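Local coordinates for protein TRAP dicarboxylate transporter-DctP subunit (Marinobacter aquaeolei, PDB 4PFI) that probably binds a solute in the periplasm, plausibly a dicarboxylate or other organic acid, and delivers it to a TRAP-type membrane transporter, at residues Q218-F223 against M228-V233; N235-A240 against E288-I293. One frame throughout, in Å; residues are numbered along the deposited sequence.

Contact 1 (Q218-F223 against M228-V233)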
ATOM      1  N   GLN A 218       3.414  -2.690  15.467  1.00  9.74           N
ATOM      2  CA  GLN A 218       2.770  -2.819  14.168  1.00 10.19           C
ATOM      3  C   GLN A 218       3.506  -1.989  13.154  1.00 12.26           C
ATOM      4  O   GLN A 218       4.444  -1.264  13.479  1.00 10.03           O
ATOM      5  CB  GLN A 218       1.291  -2.402  14.211  1.00 10.13           C
ATOM      6  CG  GLN A 218       1.012  -0.946  14.666  1.00  9.59           C
ATOM      7  CD  GLN A 218       1.251   0.083  13.579  1.00  9.83           C
ATOM      8  OE1 GLN A 218       0.578   0.100  12.543  1.00 10.77           O
ATOM      9  NE2 GLN A 218       2.249   0.909  13.784  1.00 10.08           N
ATOM     10  N   SER A 219       3.019  -2.094  11.922  1.00 10.89           N
ATOM     11  CA  SER A 219       3.607  -1.469  10.767  1.00 11.28           C
ATOM     12  C   SER A 219       2.525  -0.830   9.906  1.00 11.68           C
ATOM     13  O   SER A 219       1.500  -1.426   9.648  1.00 12.10           O
ATOM     14  CB  SER A 219       4.367  -2.515   9.921  1.00 12.63           C
ATOM     15  OG  SER A 219       5.193  -1.836   8.979  1.00 15.63           O
ATOM     16  N   ASN A 220       2.792   0.382   9.452  1.00 11.73           N
ATOM     17  CA  ASN A 220       1.855   1.170   8.651  1.00 12.28           C
ATOM     18  C   ASN A 220       2.563   2.450   8.254  1.00 12.38           C
ATOM     19  O   ASN A 220       3.535   2.842   8.899  1.00 11.86           O
ATOM     20  CB  ASN A 220       0.616   1.555   9.480  1.00 11.95           C
ATOM     21  CG  ASN A 220      -0.541   0.631   9.256  1.00 15.19           C
ATOM     22  OD1 ASN A 220      -1.038   0.537   8.146  1.00 19.42           O
ATOM     23  ND2 ASN A 220      -0.954  -0.086  10.294  1.00 13.28           N
ATOM     24  N   PRO A 221       2.059   3.125   7.216  1.00 13.22           N
ATOM     25  CA  PRO A 221       2.597   4.449   6.911  1.00 13.45           C
ATOM     26  C   PRO A 221       2.225   5.454   8.013  1.00 12.84           C
ATOM     27  O   PRO A 221       1.235   5.277   8.738  1.00 12.48           O
ATOM     28  CB  PRO A 221       1.961   4.806   5.558  1.00 14.70           C
ATOM     29  CG  PRO A 221       0.762   3.928   5.434  1.00 15.01           C
ATOM     30  CD  PRO A 221       1.038   2.690   6.240  1.00 14.19           C
ATOM     31  N   VAL A 222       3.059   6.475   8.167  1.00 12.80           N
ATOM     32  CA  VAL A 222       2.919   7.442   9.234  1.00 12.32           C
ATOM     33  C   VAL A 222       1.520   8.080   9.315  1.00 12.66           C
ATOM     34  O   VAL A 222       1.004   8.253  10.420  1.00 12.09           O
ATOM     35  CB  VAL A 222       3.996   8.538   9.094  1.00 12.65           C
ATOM     36  CG1 VAL A 222       3.680   9.724   9.972  1.00 12.53           C
ATOM     37  CG2 VAL A 222       5.341   7.966   9.473  1.00 12.31           C
ATOM     38  N   PHE A 223       0.895   8.422   8.182  1.00 13.72           N
ATOM     39  CA  PHE A 223      -0.439   9.026   8.257  1.00 14.25           C
ATOM     40  C   PHE A 223      -1.459   8.092   8.862  1.00 13.82           C
ATOM     41  O   PHE A 223      -2.368   8.543   9.521  1.00 13.83           O
ATOM     42  CB  PHE A 223      -0.975   9.558   6.908  1.00 17.29           C
ATOM     43  CG  PHE A 223      -1.329   8.505   5.929  1.00 21.90           C
ATOM     44  CD1 PHE A 223      -2.620   7.979   5.862  1.00 26.49           C
ATOM     45  CD2 PHE A 223      -0.354   8.027   5.031  1.00 27.77           C
ATOM     46  CE1 PHE A 223      -2.924   6.968   4.879  1.00 24.96           C
ATOM     47  CE2 PHE A 223      -0.644   7.046   4.094  1.00 30.73           C
ATOM     48  CZ  PHE A 223      -1.928   6.514   4.011  1.00 28.60           C
HETATM   49  N   MSE A 228      -5.001   6.660  13.472  1.00 12.12           N
HETATM   50  CA  MSE A 228      -5.514   5.661  14.407  1.00 11.47           C
HETATM   51  C   MSE A 228      -5.035   5.928  15.813  1.00 10.59           C
HETATM   52  O   MSE A 228      -5.433   5.246  16.739  1.00 10.27           O
HETATM   53  CB  MSE A 228      -4.992   4.260  14.037  1.00 13.91           C
HETATM   54  CG  MSE A 228      -4.935   3.955  12.559  1.00 19.38           C
HETATM   55 SE   MSE A 228      -6.194   2.630  12.077  0.53 37.13          SE
HETATM   56  CE  MSE A 228      -7.693   3.826  12.515  1.00 13.63           C
ATOM     57  N   GLY A 229      -4.098   6.846  15.959  1.00 10.29           N
ATOM     58  CA  GLY A 229      -3.620   7.202  17.272  1.00  9.66           C
ATOM     59  C   GLY A 229      -2.648   6.211  17.914  1.00  8.94           C
ATOM     60  O   GLY A 229      -2.457   6.254  19.114  1.00  8.56           O
ATOM     61  N   PHE A 230      -2.008   5.353  17.138  1.00  8.90           N
ATOM     62  CA  PHE A 230      -1.087   4.351  17.721  1.00  8.83           C
ATOM     63  C   PHE A 230       0.130   4.985  18.393  1.00  8.10           C
ATOM     64  O   PHE A 230       0.806   4.365  19.216  1.00  7.83           O
ATOM     65  CB  PHE A 230      -0.601   3.361  16.654  1.00  8.64           C
ATOM     66  CG  PHE A 230      -1.702   2.593  15.982  1.00  9.12           C
ATOM     67  CD1 PHE A 230      -2.914   2.397  16.606  1.00  9.24           C
ATOM     68  CD2 PHE A 230      -1.503   2.048  14.731  1.00  9.60           C
ATOM     69  CE1 PHE A 230      -3.906   1.688  15.991  1.00  9.86           C
ATOM     70  CE2 PHE A 230      -2.488   1.344  14.100  1.00 10.22           C
ATOM     71  CZ  PHE A 230      -3.697   1.151  14.726  1.00 10.38           C
ATOM     72  N   HIS A 231       0.419   6.227  18.031  1.00  8.31           N
ATOM     73  CA  HIS A 231       1.575   6.875  18.605  1.00  8.19           C
ATOM     74  C   HIS A 231       1.326   7.190  20.088  1.00  7.99           C
ATOM     75  O   HIS A 231       2.278   7.425  20.819  1.00  7.95           O
ATOM     76  CB  HIS A 231       1.958   8.135  17.828  1.00  8.64           C
ATOM     77  CG  HIS A 231       0.884   9.180  17.801  1.00 10.80           C
ATOM     78  ND1 HIS A 231      -0.291   9.020  17.119  1.00  9.46           N
ATOM     79  CD2 HIS A 231       0.840  10.407  18.375  1.00 10.36           C
ATOM     80  CE1 HIS A 231      -1.045  10.106  17.281  1.00  9.80           C
ATOM     81  NE2 HIS A 231      -0.379  10.955  18.036  1.00  9.77           N
ATOM     82  N   GLU A 232       0.068   7.196  20.524  1.00  8.00           N
ATOM     83  CA  GLU A 232      -0.279   7.435  21.941  1.00  7.92           C
ATOM     84  C   GLU A 232       0.033   6.226  22.838  1.00  7.65           C
ATOM     85  O   GLU A 232       0.147   6.368  24.030  1.00  7.66           O
ATOM     86  CB  GLU A 232      -1.779   7.772  22.097  1.00  8.17           C
ATOM     87  CG  GLU A 232      -2.215   9.018  21.355  1.00  8.67           C
ATOM     88  CD  GLU A 232      -3.722   9.344  21.433  1.00 12.54           C
ATOM     89  OE1 GLU A 232      -4.538   8.594  22.044  1.00 16.29           O
ATOM     90  OE2 GLU A 232      -4.103  10.369  20.836  1.00 15.10           O
ATOM     91  N   VAL A 233       0.172   5.047  22.236  1.00  7.55           N
ATOM     92  CA  VAL A 233       0.284   3.811  22.971  1.00  7.49           C
ATOM     93  C   VAL A 233       1.547   3.065  22.512  1.00 10.67           C
ATOM     94  O   VAL A 233       1.688   1.852  22.698  1.00  7.63           O
ATOM     95  CB  VAL A 233      -1.037   2.958  22.846  1.00  7.62           C
ATOM     96  CG1 VAL A 233      -2.192   3.654  23.575  1.00  7.73           C
ATOM     97  CG2 VAL A 233      -1.402   2.693  21.376  1.00  7.77           C
TER
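The ring of F230 meets the side chains of Q218 and N220, with a different neighbour on each side. On one face lies CB of M228, a selenomethionine, displaced toward the rim. From the other side of the ring plane Q218 comes in obliquely beside CD2 and CE2, its CD 3.6 Å from F230 CD2 and its OE1 3.7 Å from F230 CE2, with the amide turned 55° from the ring. N220 ND2 stands at the ring edge, 4.3 Å from F230 CE2. A chi1 of 59° sets Q218 CG between the backbone N and the carbonyl carbon, and a bend at chi2 folds the amide back toward N220. There N220 ND2 donates to Q218 OE1 at 2.7 Å in an almost straight bond, while Q218 NE2 is hydrogen-bonded to T163 OG1 on strand 149-164; both ends of the buried amide are thus gripped and its rotation fixed. With an alanine in place of this glutamine, N220 ND2 and T163 OG1 would probably both lose a partner and a gap would open beside the phenyl ring. Helix 203-212 adds F203 against N220 and V206 against F230. From strand 217-220 the chain passes through helix 222-228, which ends in a Schellman motif at G229, into a 3-10 turn, a strand–helix connection that folds back onto the strand's side chains in an alpha/beta lobe of the solute-binding protein 7 family.

Contact 2 (N235-A240 against E288-I293); sequences NVLTMA and ERLETI. With NA (sodium ion), chain B.
L237 and L290 both hold CG anti to the backbone N (chi1 -156° and -179°), which points their methyl ends at each other between strand 236-239 and helix 263-296. L237 CD2 meets L290 CD1 at 4.1 Å, the two side chains crossing obliquely. M239, a selenomethionine, instead carries CG beside its backbone N; a bend at chi3 brings CE tip to tip with L290 CD2, also 4.1 Å away. One leucine therefore offers a different methyl to each of two residues on the same face of the strand, in a wholly apolar contact. T161 of strand 149-164 touches both L237 and M239, and R303 of the neighbouring strand 300-303 lies against L290 as well as M239. At the start of the segment N235 OD1 binds the sodium ion at 2.3 Å; two waters, at 2.5 and 2.6 Å from the metal, and the carbonyl oxygens of Q234 and G298 complete the five ligands. Next to the metal the strand opens with a classic beta bulge, N235 and V236 together sitting opposite A164 of strand 149-164. Helix 263-296 thus packs on a mixed sheet in an alpha/beta layer, as in TRAP solute-binding proteins, where a long helix runs along both lobes.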
ATOM      1  N   ASN A 235       6.101   3.836  22.002  1.00  8.21           N
ATOM      2  CA  ASN A 235       7.232   4.655  22.461  1.00  8.60           C
ATOM      3  C   ASN A 235       8.289   4.869  21.383  1.00  8.93           C
ATOM      4  O   ASN A 235       9.040   5.848  21.427  1.00  9.31           O
ATOM      5  CB  ASN A 235       7.888   4.010  23.693  1.00  8.99           C
ATOM      6  CG  ASN A 235       7.086   4.251  24.997  1.00  8.90           C
ATOM      7  OD1 ASN A 235       6.286   5.182  25.110  1.00  8.64           O
ATOM      8  ND2 ASN A 235       7.344   3.423  25.983  1.00  9.26           N
ATOM      9  N   VAL A 236       8.351   3.980  20.399  1.00  8.93           N
ATOM     10  CA  VAL A 236       9.401   4.087  19.429  1.00  9.37           C
ATOM     11  C   VAL A 236       8.884   3.873  18.011  1.00  9.63           C
ATOM     12  O   VAL A 236       8.294   2.848  17.699  1.00  9.12           O
ATOM     13  CB  VAL A 236      10.559   3.084  19.713  1.00  9.94           C
ATOM     14  CG1 VAL A 236      11.654   3.265  18.685  1.00 10.51           C
ATOM     15  CG2 VAL A 236      11.097   3.240  21.127  1.00 10.27           C
ATOM     16  N   LEU A 237       9.119   4.864  17.163  1.00  9.50           N
ATOM     17  CA  LEU A 237       8.847   4.763  15.734  1.00  9.67           C
ATOM     18  C   LEU A 237      10.145   4.398  14.997  1.00 15.74           C
ATOM     19  O   LEU A 237      11.075   5.211  14.972  1.00 10.75           O
ATOM     20  CB  LEU A 237       8.349   6.120  15.251  1.00 13.88           C
ATOM     21  CG  LEU A 237       7.500   6.089  13.993  1.00 20.94           C
ATOM     22  CD1 LEU A 237       6.091   6.297  14.444  1.00 22.30           C
ATOM     23  CD2 LEU A 237       7.911   7.164  13.027  1.00 24.99           C
ATOM     24  N   THR A 238      10.259   3.183  14.457  1.00 10.47           N
ATOM     25  CA  THR A 238      11.494   2.798  13.751  1.00 11.20           C
ATOM     26  C   THR A 238      11.289   2.856  12.223  1.00 11.58           C
ATOM     27  O   THR A 238      10.391   2.229  11.688  1.00 11.46           O
ATOM     28  CB  THR A 238      12.006   1.353  14.133  1.00 11.47           C
ATOM     29  OG1 THR A 238      12.316   1.275  15.528  1.00 11.36           O
ATOM     30  CG2 THR A 238      13.244   0.988  13.367  1.00 12.36           C
HETATM   31  N   MSE A 239      12.146   3.589  11.532  1.00 12.21           N
HETATM   32  CA  MSE A 239      12.023   3.750  10.099  1.00 12.75           C
HETATM   33  C   MSE A 239      13.128   2.916   9.446  1.00 16.33           C
HETATM   34  O   MSE A 239      14.300   3.297   9.433  1.00 14.58           O
HETATM   35  CB  MSE A 239      12.080   5.239   9.758  1.00 13.04           C
HETATM   36  CG  MSE A 239      11.213   6.087  10.796  1.00 25.79           C
HETATM   37 SE   MSE A 239      10.911   7.890  10.177  0.57 52.27          SE
HETATM   38  CE  MSE A 239       9.002   7.805   9.772  1.00 43.74           C
ATOM     39  N   ALA A 240      12.749   1.736   8.974  1.00 13.64           N
ATOM     40  CA  ALA A 240      13.706   0.827   8.347  1.00 14.50           C
ATOM     41  C   ALA A 240      13.751   1.005   6.846  1.00 15.30           C
ATOM     42  O   ALA A 240      14.663   0.506   6.223  1.00 16.18           O
ATOM     43  CB  ALA A 240      13.363  -0.605   8.651  1.00 14.43           C
ATOM     44  N   GLU A 288       3.913  15.816   7.348  1.00 17.29           N
ATOM     45  CA  GLU A 288       2.996  16.613   8.157  1.00 19.53           C
ATOM     46  C   GLU A 288       2.516  15.768   9.344  1.00 18.65           C
ATOM     47  O   GLU A 288       2.465  16.214  10.493  1.00 16.74           O
ATOM     48  CB  GLU A 288       1.797  16.948   7.280  1.00 27.92           C
ATOM     49  CG  GLU A 288       1.093  18.250   7.527  1.00 39.10           C
ATOM     50  CD  GLU A 288      -0.071  18.465   6.526  1.00 46.19           C
ATOM     51  OE1 GLU A 288      -1.228  18.617   6.990  1.00 47.70           O
ATOM     52  OE2 GLU A 288       0.160  18.464   5.281  1.00 46.10           O
ATOM     53  N   ARG A 289       2.154  14.531   9.052  1.00 14.40           N
ATOM     54  CA  ARG A 289       1.595  13.682  10.075  1.00 13.59           C
ATOM     55  C   ARG A 289       2.675  13.306  11.075  1.00 13.15           C
ATOM     56  O   ARG A 289       2.411  13.206  12.275  1.00 14.17           O
ATOM     57  CB  ARG A 289       0.991  12.464   9.448  1.00 13.47           C
ATOM     58  CG  ARG A 289      -0.249  12.813   8.659  1.00 16.91           C
ATOM     59  CD  ARG A 289      -1.330  13.291   9.571  1.00 16.53           C
ATOM     60  NE  ARG A 289      -2.602  12.744   9.133  1.00 20.25           N
ATOM     61  CZ  ARG A 289      -3.505  13.411   8.446  1.00 24.00           C
ATOM     62  NH1 ARG A 289      -3.299  14.675   8.125  1.00 31.60           N
ATOM     63  NH2 ARG A 289      -4.630  12.818   8.088  1.00 25.60           N
ATOM     64  N   LEU A 290       3.911  13.155  10.603  1.00 13.32           N
ATOM     65  CA  LEU A 290       5.007  12.901  11.525  1.00 13.04           C
ATOM     66  C   LEU A 290       5.187  14.071  12.516  1.00 16.80           C
ATOM     67  O   LEU A 290       5.377  13.840  13.707  1.00 16.71           O
ATOM     68  CB  LEU A 290       6.301  12.589  10.782  1.00 13.44           C
ATOM     69  CG  LEU A 290       7.509  12.275  11.679  1.00 14.01           C
ATOM     70  CD1 LEU A 290       7.235  11.210  12.756  1.00 12.37           C
ATOM     71  CD2 LEU A 290       8.641  11.814  10.760  1.00 15.87           C
ATOM     72  N   GLU A 291       5.097  15.318  12.053  1.00 16.94           N
ATOM     73  CA  GLU A 291       5.187  16.463  12.979  1.00 19.02           C
ATOM     74  C   GLU A 291       4.026  16.428  13.990  1.00 17.81           C
ATOM     75  O   GLU A 291       4.214  16.688  15.176  1.00 20.91           O
ATOM     76  CB  GLU A 291       5.184  17.795  12.216  1.00 25.89           C
ATOM     77  N   THR A 292       2.826  16.102  13.524  1.00 13.22           N
ATOM     78  CA  THR A 292       1.676  15.975  14.419  1.00 15.14           C
ATOM     79  C   THR A 292       1.925  14.912  15.500  1.00 14.62           C
ATOM     80  O   THR A 292       1.674  15.144  16.674  1.00 18.74           O
ATOM     81  CB  THR A 292       0.409  15.646  13.619  1.00 14.79           C
ATOM     82  OG1 THR A 292       0.153  16.728  12.712  1.00 16.71           O
ATOM     83  CG2 THR A 292      -0.786  15.420  14.538  1.00 12.66           C
ATOM     84  N   ILE A 293       2.424  13.751  15.095  1.00 11.75           N
ATOM     85  CA  ILE A 293       2.800  12.704  16.036  1.00 11.15           C
ATOM     86  C   ILE A 293       3.781  13.208  17.115  1.00 11.43           C
ATOM     87  O   ILE A 293       3.605  12.917  18.279  1.00 13.78           O
ATOM     88  CB  ILE A 293       3.419  11.492  15.289  1.00 10.99           C
ATOM     89  CG1 ILE A 293       2.327  10.604  14.724  1.00 11.85           C
ATOM     90  CG2 ILE A 293       4.257  10.647  16.206  1.00 10.55           C
ATOM     91  CD1 ILE A 293       2.800   9.617  13.634  1.00 11.00           C
TER
HETATM   92 NA    NA B 401       4.908   6.843  24.232  1.00  6.71          NA
HETATM   93  O   HOH W   1       3.407   8.460  23.061  1.00  7.28           O
HETATM   94  O   HOH W   2       3.036   5.524  25.402  0.50  4.27           O

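Overall arrangement
Contacts 1 and 2 follow one another along the chain, and their centres lie about 8 Å apart. They share strand 149-164 as a common partner, since strands 217-220 and 236-239 each pair antiparallel with it. V222, at the start of helix 222-228, joins them: its CG1 is 3.5 Å from L290 N and its CG2 3.7 Å from M239 CE. A second seam pairs H231 CG with I293 CG1 at 3.7 Å. Helix 222-228 and the turn after it therefore pack against helix 263-296. The sodium ion is bound directly by N235 of contact 2, while the F230 side chain of contact 1 remains about 10 Å from it.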